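Long-range contact in putative oxygenase (Streptomyces coelicolor, PDB 2OG5), which hydroxylates L-asparagine at C3, using iron(II), 2-oxoglutarate and oxygen, to supply (2S,3S)-3-hydroxyasparagine for the calcium-dependent antibiotic: residues H187-P201 against G322-D335. Numbering follows the deposited sequence. Where two conformers were deposited one is given.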
ATOM      1  N   HIS A 187      -0.560  14.343  -2.782  1.00 21.32           N
ATOM      2  CA  HIS A 187       0.382  13.706  -1.864  1.00 20.64           C
ATOM      3  C   HIS A 187      -0.026  12.279  -1.572  1.00 20.25           C
ATOM      4  O   HIS A 187       0.108  11.796  -0.452  1.00 19.20           O
ATOM      5  CB  HIS A 187       0.487  14.520  -0.576  1.00 21.02           C
ATOM      6  CG  HIS A 187       1.028  15.889  -0.797  1.00 20.81           C
ATOM      7  ND1 HIS A 187       2.285  16.107  -1.307  1.00 22.46           N
ATOM      8  CD2 HIS A 187       0.489  17.113  -0.580  1.00 24.19           C
ATOM      9  CE1 HIS A 187       2.496  17.407  -1.411  1.00 24.79           C
ATOM     10  NE2 HIS A 187       1.419  18.040  -0.978  1.00 25.14           N
ATOM     11  N   ARG A 188      -0.495  11.595  -2.608  1.00 18.88           N
ATOM     12  CA  ARG A 188      -0.823  10.183  -2.497  1.00 19.44           C
ATOM     13  C   ARG A 188       0.392   9.377  -2.025  1.00 18.57           C
ATOM     14  O   ARG A 188       1.533   9.808  -2.178  1.00 19.40           O
ATOM     15  CB  ARG A 188      -1.333   9.667  -3.833  1.00 19.35           C
ATOM     16  CG  ARG A 188      -0.327   9.708  -4.960  1.00 20.55           C
ATOM     17  CD  ARG A 188      -1.032   9.457  -6.284  1.00 21.38           C
ATOM     18  NE  ARG A 188      -0.181   9.750  -7.431  1.00 21.70           N
ATOM     19  CZ  ARG A 188       0.032  10.966  -7.932  1.00 23.38           C
ATOM     20  NH1 ARG A 188      -0.533  12.043  -7.404  1.00 23.62           N
ATOM     21  NH2 ARG A 188       0.823  11.112  -8.987  1.00 23.93           N
ATOM     22  N   PRO A 189       0.149   8.202  -1.422  1.00 18.63           N
ATOM     23  CA  PRO A 189       1.276   7.431  -0.920  1.00 18.53           C
ATOM     24  C   PRO A 189       2.344   7.195  -1.976  1.00 18.26           C
ATOM     25  O   PRO A 189       2.022   6.951  -3.142  1.00 18.68           O
ATOM     26  CB  PRO A 189       0.617   6.110  -0.507  1.00 18.92           C
ATOM     27  CG  PRO A 189      -0.764   6.506  -0.150  1.00 19.18           C
ATOM     28  CD  PRO A 189      -1.138   7.547  -1.144  1.00 18.74           C
ATOM     29  N   ASP A 190       3.605   7.228  -1.564  1.00 17.65           N
ATOM     30  CA  ASP A 190       4.715   6.833  -2.432  1.00 17.84           C
ATOM     31  C   ASP A 190       4.903   5.325  -2.411  1.00 18.28           C
ATOM     32  O   ASP A 190       5.121   4.720  -3.463  1.00 17.62           O
ATOM     33  CB  ASP A 190       5.963   7.590  -2.026  1.00 18.42           C
ATOM     34  CG  ASP A 190       5.778   9.089  -2.191  1.00 19.23           C
ATOM     35  OD1 ASP A 190       5.570   9.540  -3.334  1.00 20.83           O
ATOM     36  OD2 ASP A 190       5.769   9.818  -1.173  1.00 22.39           O
ATOM     37  N   PHE A 191       4.795   4.718  -1.229  1.00 17.92           N
ATOM     38  CA  PHE A 191       4.718   3.255  -1.097  1.00 17.69           C
ATOM     39  C   PHE A 191       3.472   2.870  -0.324  1.00 17.90           C
ATOM     40  O   PHE A 191       3.062   3.590   0.597  1.00 17.75           O
ATOM     41  CB  PHE A 191       5.944   2.661  -0.394  1.00 18.21           C
ATOM     42  CG  PHE A 191       7.242   2.978  -1.067  1.00 18.30           C
ATOM     43  CD1 PHE A 191       7.668   2.260  -2.179  1.00 17.69           C
ATOM     44  CD2 PHE A 191       8.058   3.977  -0.576  1.00 20.23           C
ATOM     45  CE1 PHE A 191       8.856   2.566  -2.800  1.00 19.41           C
ATOM     46  CE2 PHE A 191       9.264   4.276  -1.194  1.00 21.15           C
ATOM     47  CZ  PHE A 191       9.651   3.576  -2.318  1.00 19.83           C
ATOM     48  N   VAL A 192       2.903   1.716  -0.674  1.00 17.89           N
ATOM     49  CA  VAL A 192       1.838   1.091   0.100  1.00 17.77           C
ATOM     50  C   VAL A 192       2.371  -0.234   0.630  1.00 18.04           C
ATOM     51  O   VAL A 192       2.857  -1.061  -0.150  1.00 17.98           O
ATOM     52  CB  VAL A 192       0.599   0.818  -0.763  1.00 18.18           C
ATOM     53  CG1 VAL A 192      -0.500   0.116   0.057  1.00 19.02           C
ATOM     54  CG2 VAL A 192       0.072   2.129  -1.356  1.00 19.31           C
ATOM     55  N   MET A 193       2.325  -0.397   1.951  1.00 18.11           N
ATOM     56  CA  MET A 193       2.814  -1.602   2.620  1.00 18.29           C
ATOM     57  C   MET A 193       1.651  -2.404   3.158  1.00 18.18           C
ATOM     58  O   MET A 193       0.771  -1.848   3.818  1.00 18.15           O
ATOM     59  CB  MET A 193       3.745  -1.228   3.772  1.00 18.52           C
ATOM     60  CG  MET A 193       4.919  -0.392   3.320  1.00 19.11           C
ATOM     61  SD  MET A 193       6.197  -0.232   4.580  1.00 20.75           S
ATOM     62  CE  MET A 193       5.286   0.641   5.826  1.00 19.56           C
ATOM     63  N   LEU A 194       1.661  -3.709   2.873  1.00 18.59           N
ATOM     64  CA  LEU A 194       0.630  -4.625   3.322  1.00 18.50           C
ATOM     65  C   LEU A 194       1.279  -5.777   4.084  1.00 18.40           C
ATOM     66  O   LEU A 194       2.013  -6.579   3.487  1.00 18.45           O
ATOM     67  CB  LEU A 194      -0.111  -5.180   2.116  1.00 18.68           C
ATOM     68  CG  LEU A 194      -0.917  -4.170   1.302  1.00 19.73           C
ATOM     69  CD1 LEU A 194      -1.357  -4.788  -0.027  1.00 22.59           C
ATOM     70  CD2 LEU A 194      -2.106  -3.702   2.119  1.00 22.25           C
ATOM     71  N   LEU A 195       1.034  -5.833   5.391  1.00 18.17           N
ATOM     72  CA  LEU A 195       1.553  -6.907   6.243  1.00 18.19           C
ATOM     73  C   LEU A 195       0.447  -7.926   6.476  1.00 18.49           C
ATOM     74  O   LEU A 195      -0.632  -7.579   6.956  1.00 18.04           O
ATOM     75  CB  LEU A 195       2.032  -6.350   7.587  1.00 18.33           C
ATOM     76  CG  LEU A 195       2.539  -7.339   8.638  1.00 18.61           C
ATOM     77  CD1 LEU A 195       3.813  -8.054   8.161  1.00 21.16           C
ATOM     78  CD2 LEU A 195       2.752  -6.624   9.967  1.00 19.64           C
ATOM     79  N   CYS A 196       0.721  -9.185   6.153  1.00 18.95           N
ATOM     80  CA  CYS A 196      -0.281 -10.227   6.320  1.00 18.87           C
ATOM     81  C   CYS A 196      -0.247 -10.789   7.735  1.00 19.02           C
ATOM     82  O   CYS A 196       0.779 -11.284   8.195  1.00 18.76           O
ATOM     83  CB  CYS A 196      -0.056 -11.346   5.314  1.00 19.10           C
ATOM     84  SG  CYS A 196      -1.225 -12.712   5.496  1.00 20.46           S
ATOM     85  N   LEU A 197      -1.382 -10.703   8.418  1.00 19.56           N
ATOM     86  CA  LEU A 197      -1.543 -11.304   9.739  1.00 19.75           C
ATOM     87  C   LEU A 197      -2.170 -12.691   9.649  1.00 20.17           C
ATOM     88  O   LEU A 197      -1.790 -13.605  10.373  1.00 20.22           O
ATOM     89  CB  LEU A 197      -2.416 -10.413  10.621  1.00 20.67           C
ATOM     90  CG  LEU A 197      -1.870  -9.024  10.957  1.00 22.30           C
ATOM     91  CD1 LEU A 197      -2.814  -8.310  11.913  1.00 22.65           C
ATOM     92  CD2 LEU A 197      -0.465  -9.067  11.529  1.00 24.82           C
ATOM     93  N   ARG A 198      -3.141 -12.830   8.758  1.00 19.74           N
ATOM     94  CA  ARG A 198      -3.848 -14.091   8.573  1.00 19.78           C
ATOM     95  C   ARG A 198      -4.147 -14.210   7.083  1.00 19.79           C
ATOM     96  O   ARG A 198      -4.687 -13.283   6.485  1.00 20.08           O
ATOM     97  CB  ARG A 198      -5.129 -14.076   9.407  1.00 20.27           C
ATOM     98  CG  ARG A 198      -5.918 -15.354   9.401  1.00 20.27           C
ATOM     99  CD  ARG A 198      -7.033 -15.325  10.434  1.00 20.20           C
ATOM    100  NE  ARG A 198      -6.536 -15.536  11.797  1.00 21.52           N
ATOM    101  CZ  ARG A 198      -6.855 -14.802  12.864  1.00 20.32           C
ATOM    102  NH1 ARG A 198      -7.683 -13.768  12.777  1.00 20.40           N
ATOM    103  NH2 ARG A 198      -6.347 -15.126  14.042  1.00 22.03           N
ATOM    104  N   ALA A 199      -3.760 -15.327   6.476  1.00 19.39           N
ATOM    105  CA  ALA A 199      -4.022 -15.558   5.067  1.00 19.28           C
ATOM    106  C   ALA A 199      -5.509 -15.797   4.824  1.00 19.25           C
ATOM    107  O   ALA A 199      -6.237 -16.193   5.722  1.00 19.10           O
ATOM    108  CB  ALA A 199      -3.206 -16.738   4.563  1.00 19.54           C
ATOM    109  N   ASP A 200      -5.954 -15.544   3.597  1.00 19.41           N
ATOM    110  CA  ASP A 200      -7.290 -15.970   3.169  1.00 18.90           C
ATOM    111  C   ASP A 200      -7.345 -17.489   3.203  1.00 19.32           C
ATOM    112  O   ASP A 200      -6.689 -18.130   2.392  1.00 19.62           O
ATOM    113  CB  ASP A 200      -7.586 -15.510   1.744  1.00 19.00           C
ATOM    114  CG  ASP A 200      -8.813 -16.181   1.139  1.00 19.65           C
ATOM    115  OD1 ASP A 200      -9.782 -16.499   1.860  1.00 18.76           O
ATOM    116  OD2 ASP A 200      -8.796 -16.408  -0.089  1.00 21.61           O
ATOM    117  N   PRO A 201      -8.140 -18.071   4.116  1.00 18.42           N
ATOM    118  CA  PRO A 201      -8.156 -19.527   4.200  1.00 18.59           C
ATOM    119  C   PRO A 201      -8.819 -20.209   3.005  1.00 18.62           C
ATOM    120  O   PRO A 201      -8.628 -21.418   2.824  1.00 19.23           O
ATOM    121  CB  PRO A 201      -8.974 -19.782   5.466  1.00 18.44           C
ATOM    122  CG  PRO A 201      -9.899 -18.643   5.552  1.00 18.07           C
ATOM    123  CD  PRO A 201      -9.076 -17.468   5.083  1.00 18.48           C
ATOM    124  N   GLY A 322     -14.474 -15.181  11.772  1.00 24.01           N
ATOM    125  CA  GLY A 322     -13.278 -14.758  12.505  1.00 23.41           C
ATOM    126  C   GLY A 322     -11.976 -15.314  11.951  1.00 22.39           C
ATOM    127  O   GLY A 322     -10.911 -15.044  12.504  1.00 22.22           O
ATOM    128  N   THR A 323     -12.054 -16.088  10.864  1.00 22.07           N
ATOM    129  CA  THR A 323     -10.875 -16.756  10.294  1.00 21.32           C
ATOM    130  C   THR A 323     -10.444 -16.160   8.946  1.00 20.63           C
ATOM    131  O   THR A 323      -9.507 -16.643   8.321  1.00 20.31           O
ATOM    132  CB  THR A 323     -11.097 -18.287  10.126  1.00 21.80           C
ATOM    133  OG1 THR A 323     -12.035 -18.548   9.077  1.00 21.90           O
ATOM    134  CG2 THR A 323     -11.612 -18.920  11.438  1.00 21.31           C
ATOM    135  N   ASP A 324     -11.128 -15.115   8.498  1.00 19.73           N
ATOM    136  CA  ASP A 324     -10.838 -14.514   7.197  1.00 19.53           C
ATOM    137  C   ASP A 324      -9.506 -13.767   7.113  1.00 19.09           C
ATOM    138  O   ASP A 324      -8.878 -13.443   8.121  1.00 18.72           O
ATOM    139  CB  ASP A 324     -11.962 -13.553   6.779  1.00 19.89           C
ATOM    140  CG  ASP A 324     -13.237 -14.276   6.386  1.00 20.39           C
ATOM    141  OD1 ASP A 324     -13.187 -15.094   5.436  1.00 20.70           O
ATOM    142  OD2 ASP A 324     -14.283 -13.990   6.994  1.00 21.65           O
ATOM    143  N   ARG A 325      -9.113 -13.533   5.860  1.00 18.65           N
ATOM    144  CA  ARG A 325      -7.967 -12.710   5.469  0.50 19.09           C
ATOM    145  C   ARG A 325      -7.857 -11.448   6.317  1.00 19.06           C
ATOM    146  O   ARG A 325      -8.831 -10.729   6.459  1.00 18.77           O
ATOM    147  CB  ARG A 325      -8.172 -12.317   3.999  0.50 19.28           C
ATOM    148  CG  ARG A 325      -7.022 -11.619   3.295  0.50 19.30           C
ATOM    149  CD  ARG A 325      -7.426 -11.374   1.834  0.50 19.33           C
ATOM    150  NE  ARG A 325      -6.347 -10.928   0.949  0.50 20.62           N
ATOM    151  CZ  ARG A 325      -6.149  -9.674   0.553  0.50 20.20           C
ATOM    152  NH1 ARG A 325      -6.920  -8.681   0.987  0.50 20.94           N
ATOM    153  NH2 ARG A 325      -5.156  -9.402  -0.267  0.50 21.02           N
ATOM    154  N   TRP A 326      -6.664 -11.168   6.836  1.00 19.07           N
ATOM    155  CA  TRP A 326      -6.417  -9.977   7.651  1.00 19.04           C
ATOM    156  C   TRP A 326      -5.050  -9.422   7.276  1.00 19.08           C
ATOM    157  O   TRP A 326      -4.026 -10.057   7.571  1.00 18.39           O
ATOM    158  CB  TRP A 326      -6.439 -10.330   9.140  1.00 19.54           C
ATOM    159  CG  TRP A 326      -6.397  -9.162  10.094  1.00 19.20           C
ATOM    160  CD1 TRP A 326      -6.263  -7.829   9.783  1.00 20.03           C
ATOM    161  CD2 TRP A 326      -6.458  -9.227  11.526  1.00 19.58           C
ATOM    162  NE1 TRP A 326      -6.263  -7.079  10.924  1.00 19.91           N
ATOM    163  CE2 TRP A 326      -6.376  -7.905  12.008  1.00 19.70           C
ATOM    164  CE3 TRP A 326      -6.597 -10.273  12.448  1.00 20.33           C
ATOM    165  CZ2 TRP A 326      -6.422  -7.599  13.364  1.00 20.36           C
ATOM    166  CZ3 TRP A 326      -6.638  -9.962  13.809  1.00 20.31           C
ATOM    167  CH2 TRP A 326      -6.549  -8.634  14.246  1.00 20.42           C
ATOM    168  N   LEU A 327      -5.030  -8.271   6.608  1.00 18.78           N
ATOM    169  CA  LEU A 327      -3.786  -7.522   6.396  1.00 19.18           C
ATOM    170  C   LEU A 327      -3.854  -6.247   7.208  1.00 19.21           C
ATOM    171  O   LEU A 327      -4.936  -5.756   7.518  1.00 19.33           O
ATOM    172  CB  LEU A 327      -3.567  -7.136   4.929  1.00 19.47           C
ATOM    173  CG  LEU A 327      -3.918  -8.134   3.844  1.00 20.56           C
ATOM    174  CD1 LEU A 327      -3.671  -7.548   2.452  1.00 21.76           C
ATOM    175  CD2 LEU A 327      -3.157  -9.448   4.016  1.00 21.59           C
ATOM    176  N   GLN A 328      -2.689  -5.704   7.545  1.00 19.28           N
ATOM    177  CA  GLN A 328      -2.605  -4.329   8.026  1.00 18.98           C
ATOM    178  C   GLN A 328      -1.771  -3.509   7.042  1.00 19.01           C
ATOM    179  O   GLN A 328      -0.803  -4.002   6.456  1.00 19.49           O
ATOM    180  CB  GLN A 328      -2.074  -4.269   9.453  1.00 19.24           C
ATOM    181  CG  GLN A 328      -3.126  -4.808  10.421  1.00 19.44           C
ATOM    182  CD  GLN A 328      -2.771  -4.695  11.882  1.00 19.83           C
ATOM    183  OE1 GLN A 328      -1.608  -4.849  12.281  1.00 20.18           O
ATOM    184  NE2 GLN A 328      -3.791  -4.461  12.705  1.00 20.62           N
ATOM    185  N   ARG A 329      -2.204  -2.269   6.838  1.00 18.77           N
ATOM    186  CA  ARG A 329      -1.680  -1.418   5.801  1.00 18.87           C
ATOM    187  C   ARG A 329      -1.159  -0.112   6.380  1.00 18.42           C
ATOM    188  O   ARG A 329      -1.808   0.524   7.208  1.00 18.38           O
ATOM    189  CB  ARG A 329      -2.781  -1.106   4.789  1.00 19.37           C
ATOM    190  CG  ARG A 329      -2.288  -0.304   3.595  1.00 20.08           C
ATOM    191  CD  ARG A 329      -3.395  -0.044   2.633  1.00 21.88           C
ATOM    192  NE  ARG A 329      -4.402   0.825   3.218  1.00 23.49           N
ATOM    193  CZ  ARG A 329      -5.582   1.077   2.668  1.00 25.70           C
ATOM    194  NH1 ARG A 329      -5.924   0.519   1.521  1.00 27.76           N
ATOM    195  NH2 ARG A 329      -6.434   1.877   3.296  1.00 26.09           N
ATOM    196  N   THR A 330       0.013   0.298   5.897  1.00 17.95           N
ATOM    197  CA  THR A 330       0.572   1.608   6.190  1.00 17.71           C
ATOM    198  C   THR A 330       1.120   2.237   4.916  1.00 17.68           C
ATOM    199  O   THR A 330       1.753   1.564   4.101  1.00 18.15           O
ATOM    200  CB  THR A 330       1.681   1.508   7.233  1.00 17.73           C
ATOM    201  OG1 THR A 330       1.088   1.093   8.457  1.00 17.71           O
ATOM    202  CG2 THR A 330       2.396   2.833   7.440  1.00 18.38           C
ATOM    203  N   PHE A 331       0.824   3.524   4.752  1.00 17.56           N
ATOM    204  CA  PHE A 331       1.341   4.335   3.653  1.00 17.83           C
ATOM    205  C   PHE A 331       2.660   4.986   4.026  1.00 18.14           C
ATOM    206  O   PHE A 331       2.860   5.396   5.179  1.00 17.39           O
ATOM    207  CB  PHE A 331       0.358   5.441   3.299  1.00 18.46           C
ATOM    208  CG  PHE A 331      -1.023   4.958   2.929  1.00 19.26           C
ATOM    209  CD1 PHE A 331      -1.205   3.854   2.120  1.00 18.79           C
ATOM    210  CD2 PHE A 331      -2.149   5.634   3.388  1.00 19.66           C
ATOM    211  CE1 PHE A 331      -2.468   3.430   1.766  1.00 19.50           C
ATOM    212  CE2 PHE A 331      -3.423   5.211   3.044  1.00 19.65           C
ATOM    213  CZ  PHE A 331      -3.580   4.116   2.221  1.00 19.73           C
ATOM    214  N   VAL A 332       3.557   5.099   3.048  1.00 18.02           N
ATOM    215  CA  VAL A 332       4.829   5.790   3.215  1.00 17.71           C
ATOM    216  C   VAL A 332       4.927   6.983   2.282  1.00 17.85           C
ATOM    217  O   VAL A 332       4.611   6.879   1.093  1.00 17.73           O
ATOM    218  CB  VAL A 332       5.997   4.851   2.912  1.00 17.42           C
ATOM    219  CG1 VAL A 332       7.331   5.538   3.184  1.00 18.48           C
ATOM    220  CG2 VAL A 332       5.863   3.572   3.742  1.00 18.73           C
ATOM    221  N   LEU A 333       5.366   8.105   2.849  1.00 17.36           N
ATOM    222  CA  LEU A 333       5.711   9.302   2.115  1.00 17.67           C
ATOM    223  C   LEU A 333       7.235   9.413   2.094  1.00 17.55           C
ATOM    224  O   LEU A 333       7.886   9.425   3.137  1.00 17.85           O
ATOM    225  CB  LEU A 333       5.061  10.538   2.753  1.00 17.97           C
ATOM    226  CG  LEU A 333       3.525  10.511   2.709  1.00 19.07           C
ATOM    227  CD1 LEU A 333       2.917  11.593   3.628  1.00 20.82           C
ATOM    228  CD2 LEU A 333       3.003  10.665   1.293  1.00 20.44           C
ATOM    229  N   THR A 334       7.798   9.445   0.889  1.00 17.92           N
ATOM    230  CA  THR A 334       9.248   9.508   0.735  1.00 19.02           C
ATOM    231  C   THR A 334       9.838  10.848   1.145  1.00 19.64           C
ATOM    232  O   THR A 334      10.993  10.897   1.538  1.00 20.74           O
ATOM    233  CB  THR A 334       9.656   9.201  -0.702  1.00 19.11           C
ATOM    234  OG1 THR A 334       8.772   9.880  -1.605  1.00 22.87           O
ATOM    235  CG2 THR A 334       9.579   7.700  -0.940  1.00 20.34           C
ATOM    236  N   ASP A 335       9.042  11.915   1.085  1.00 19.84           N
ATOM    237  CA  ASP A 335       9.481  13.235   1.529  1.00 19.76           C
ATOM    238  C   ASP A 335       8.328  13.912   2.269  1.00 19.17           C
ATOM    239  O   ASP A 335       7.563  14.683   1.689  1.00 18.94           O
ATOM    240  CB  ASP A 335       9.952  14.082   0.348  1.00 20.47           C
ATOM    241  CG  ASP A 335      10.615  15.387   0.781  1.00 21.81           C
ATOM    242  OD1 ASP A 335      10.716  15.666   1.995  1.00 24.35           O
ATOM    243  OD2 ASP A 335      11.034  16.146  -0.112  1.00 25.37           O
TER
HETATM  244  O   HOH W   1       6.599  12.270  -0.517  1.00 19.94           O
HETATM  245  O   HOH W   2     -10.865 -14.741   3.846  1.00 19.79           O
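Val192 and Leu194 pair with Phe331 and Arg329 where strands 191-196 and 326-333 run antiparallel in the larger sheet of the jelly-roll fold, a classic beta bulge at each end of the pairing. At one bulge Val332 O takes the N-H groups of both Asp190 and Phe191; at the other Trp326 O takes those of Leu197 and Arg198.

On the active-site face, Pro189 sits beside Phe331 and lays CG on its ring, 3.7 Å from the ring centroid and 23° off the normal. Val192 CG1 and Leu194 CD2 pack against the aliphatic stem of Arg329, Leu194 CD2 lying 3.7 Å from Arg329 CG. Bent at chi3 (66°), Arg329 turns its guanidinium so that Phe331 CZ lies over one face, toward its rim, while Arg329 NH2 is hydrogen-bonded to Gln156 OE1. Arg329, on this face, binds L-asparagine; Arg325, just before strand 326-333, binds 2-oxoglutarate.

Helix 128-140 lies against the other face, touching Met193, Gln328 and Thr330. A turn at chi3 (-64°) fits Met193 CE between the Thr330 side chain and Val332 CG2, 3.6 Å from the latter. At the second bulge Leu197 CD1 is a knob lodged between the Gln328 amide and the indole face of Trp326, 3.7 Å from the five-membered ring's centroid.

Beyond the first bulge, Thr334 N donates to Asp190 OD2 at 2.9 Å from above the carboxylate plane, and a water that accepts from Asp335 N donates to this same oxygen.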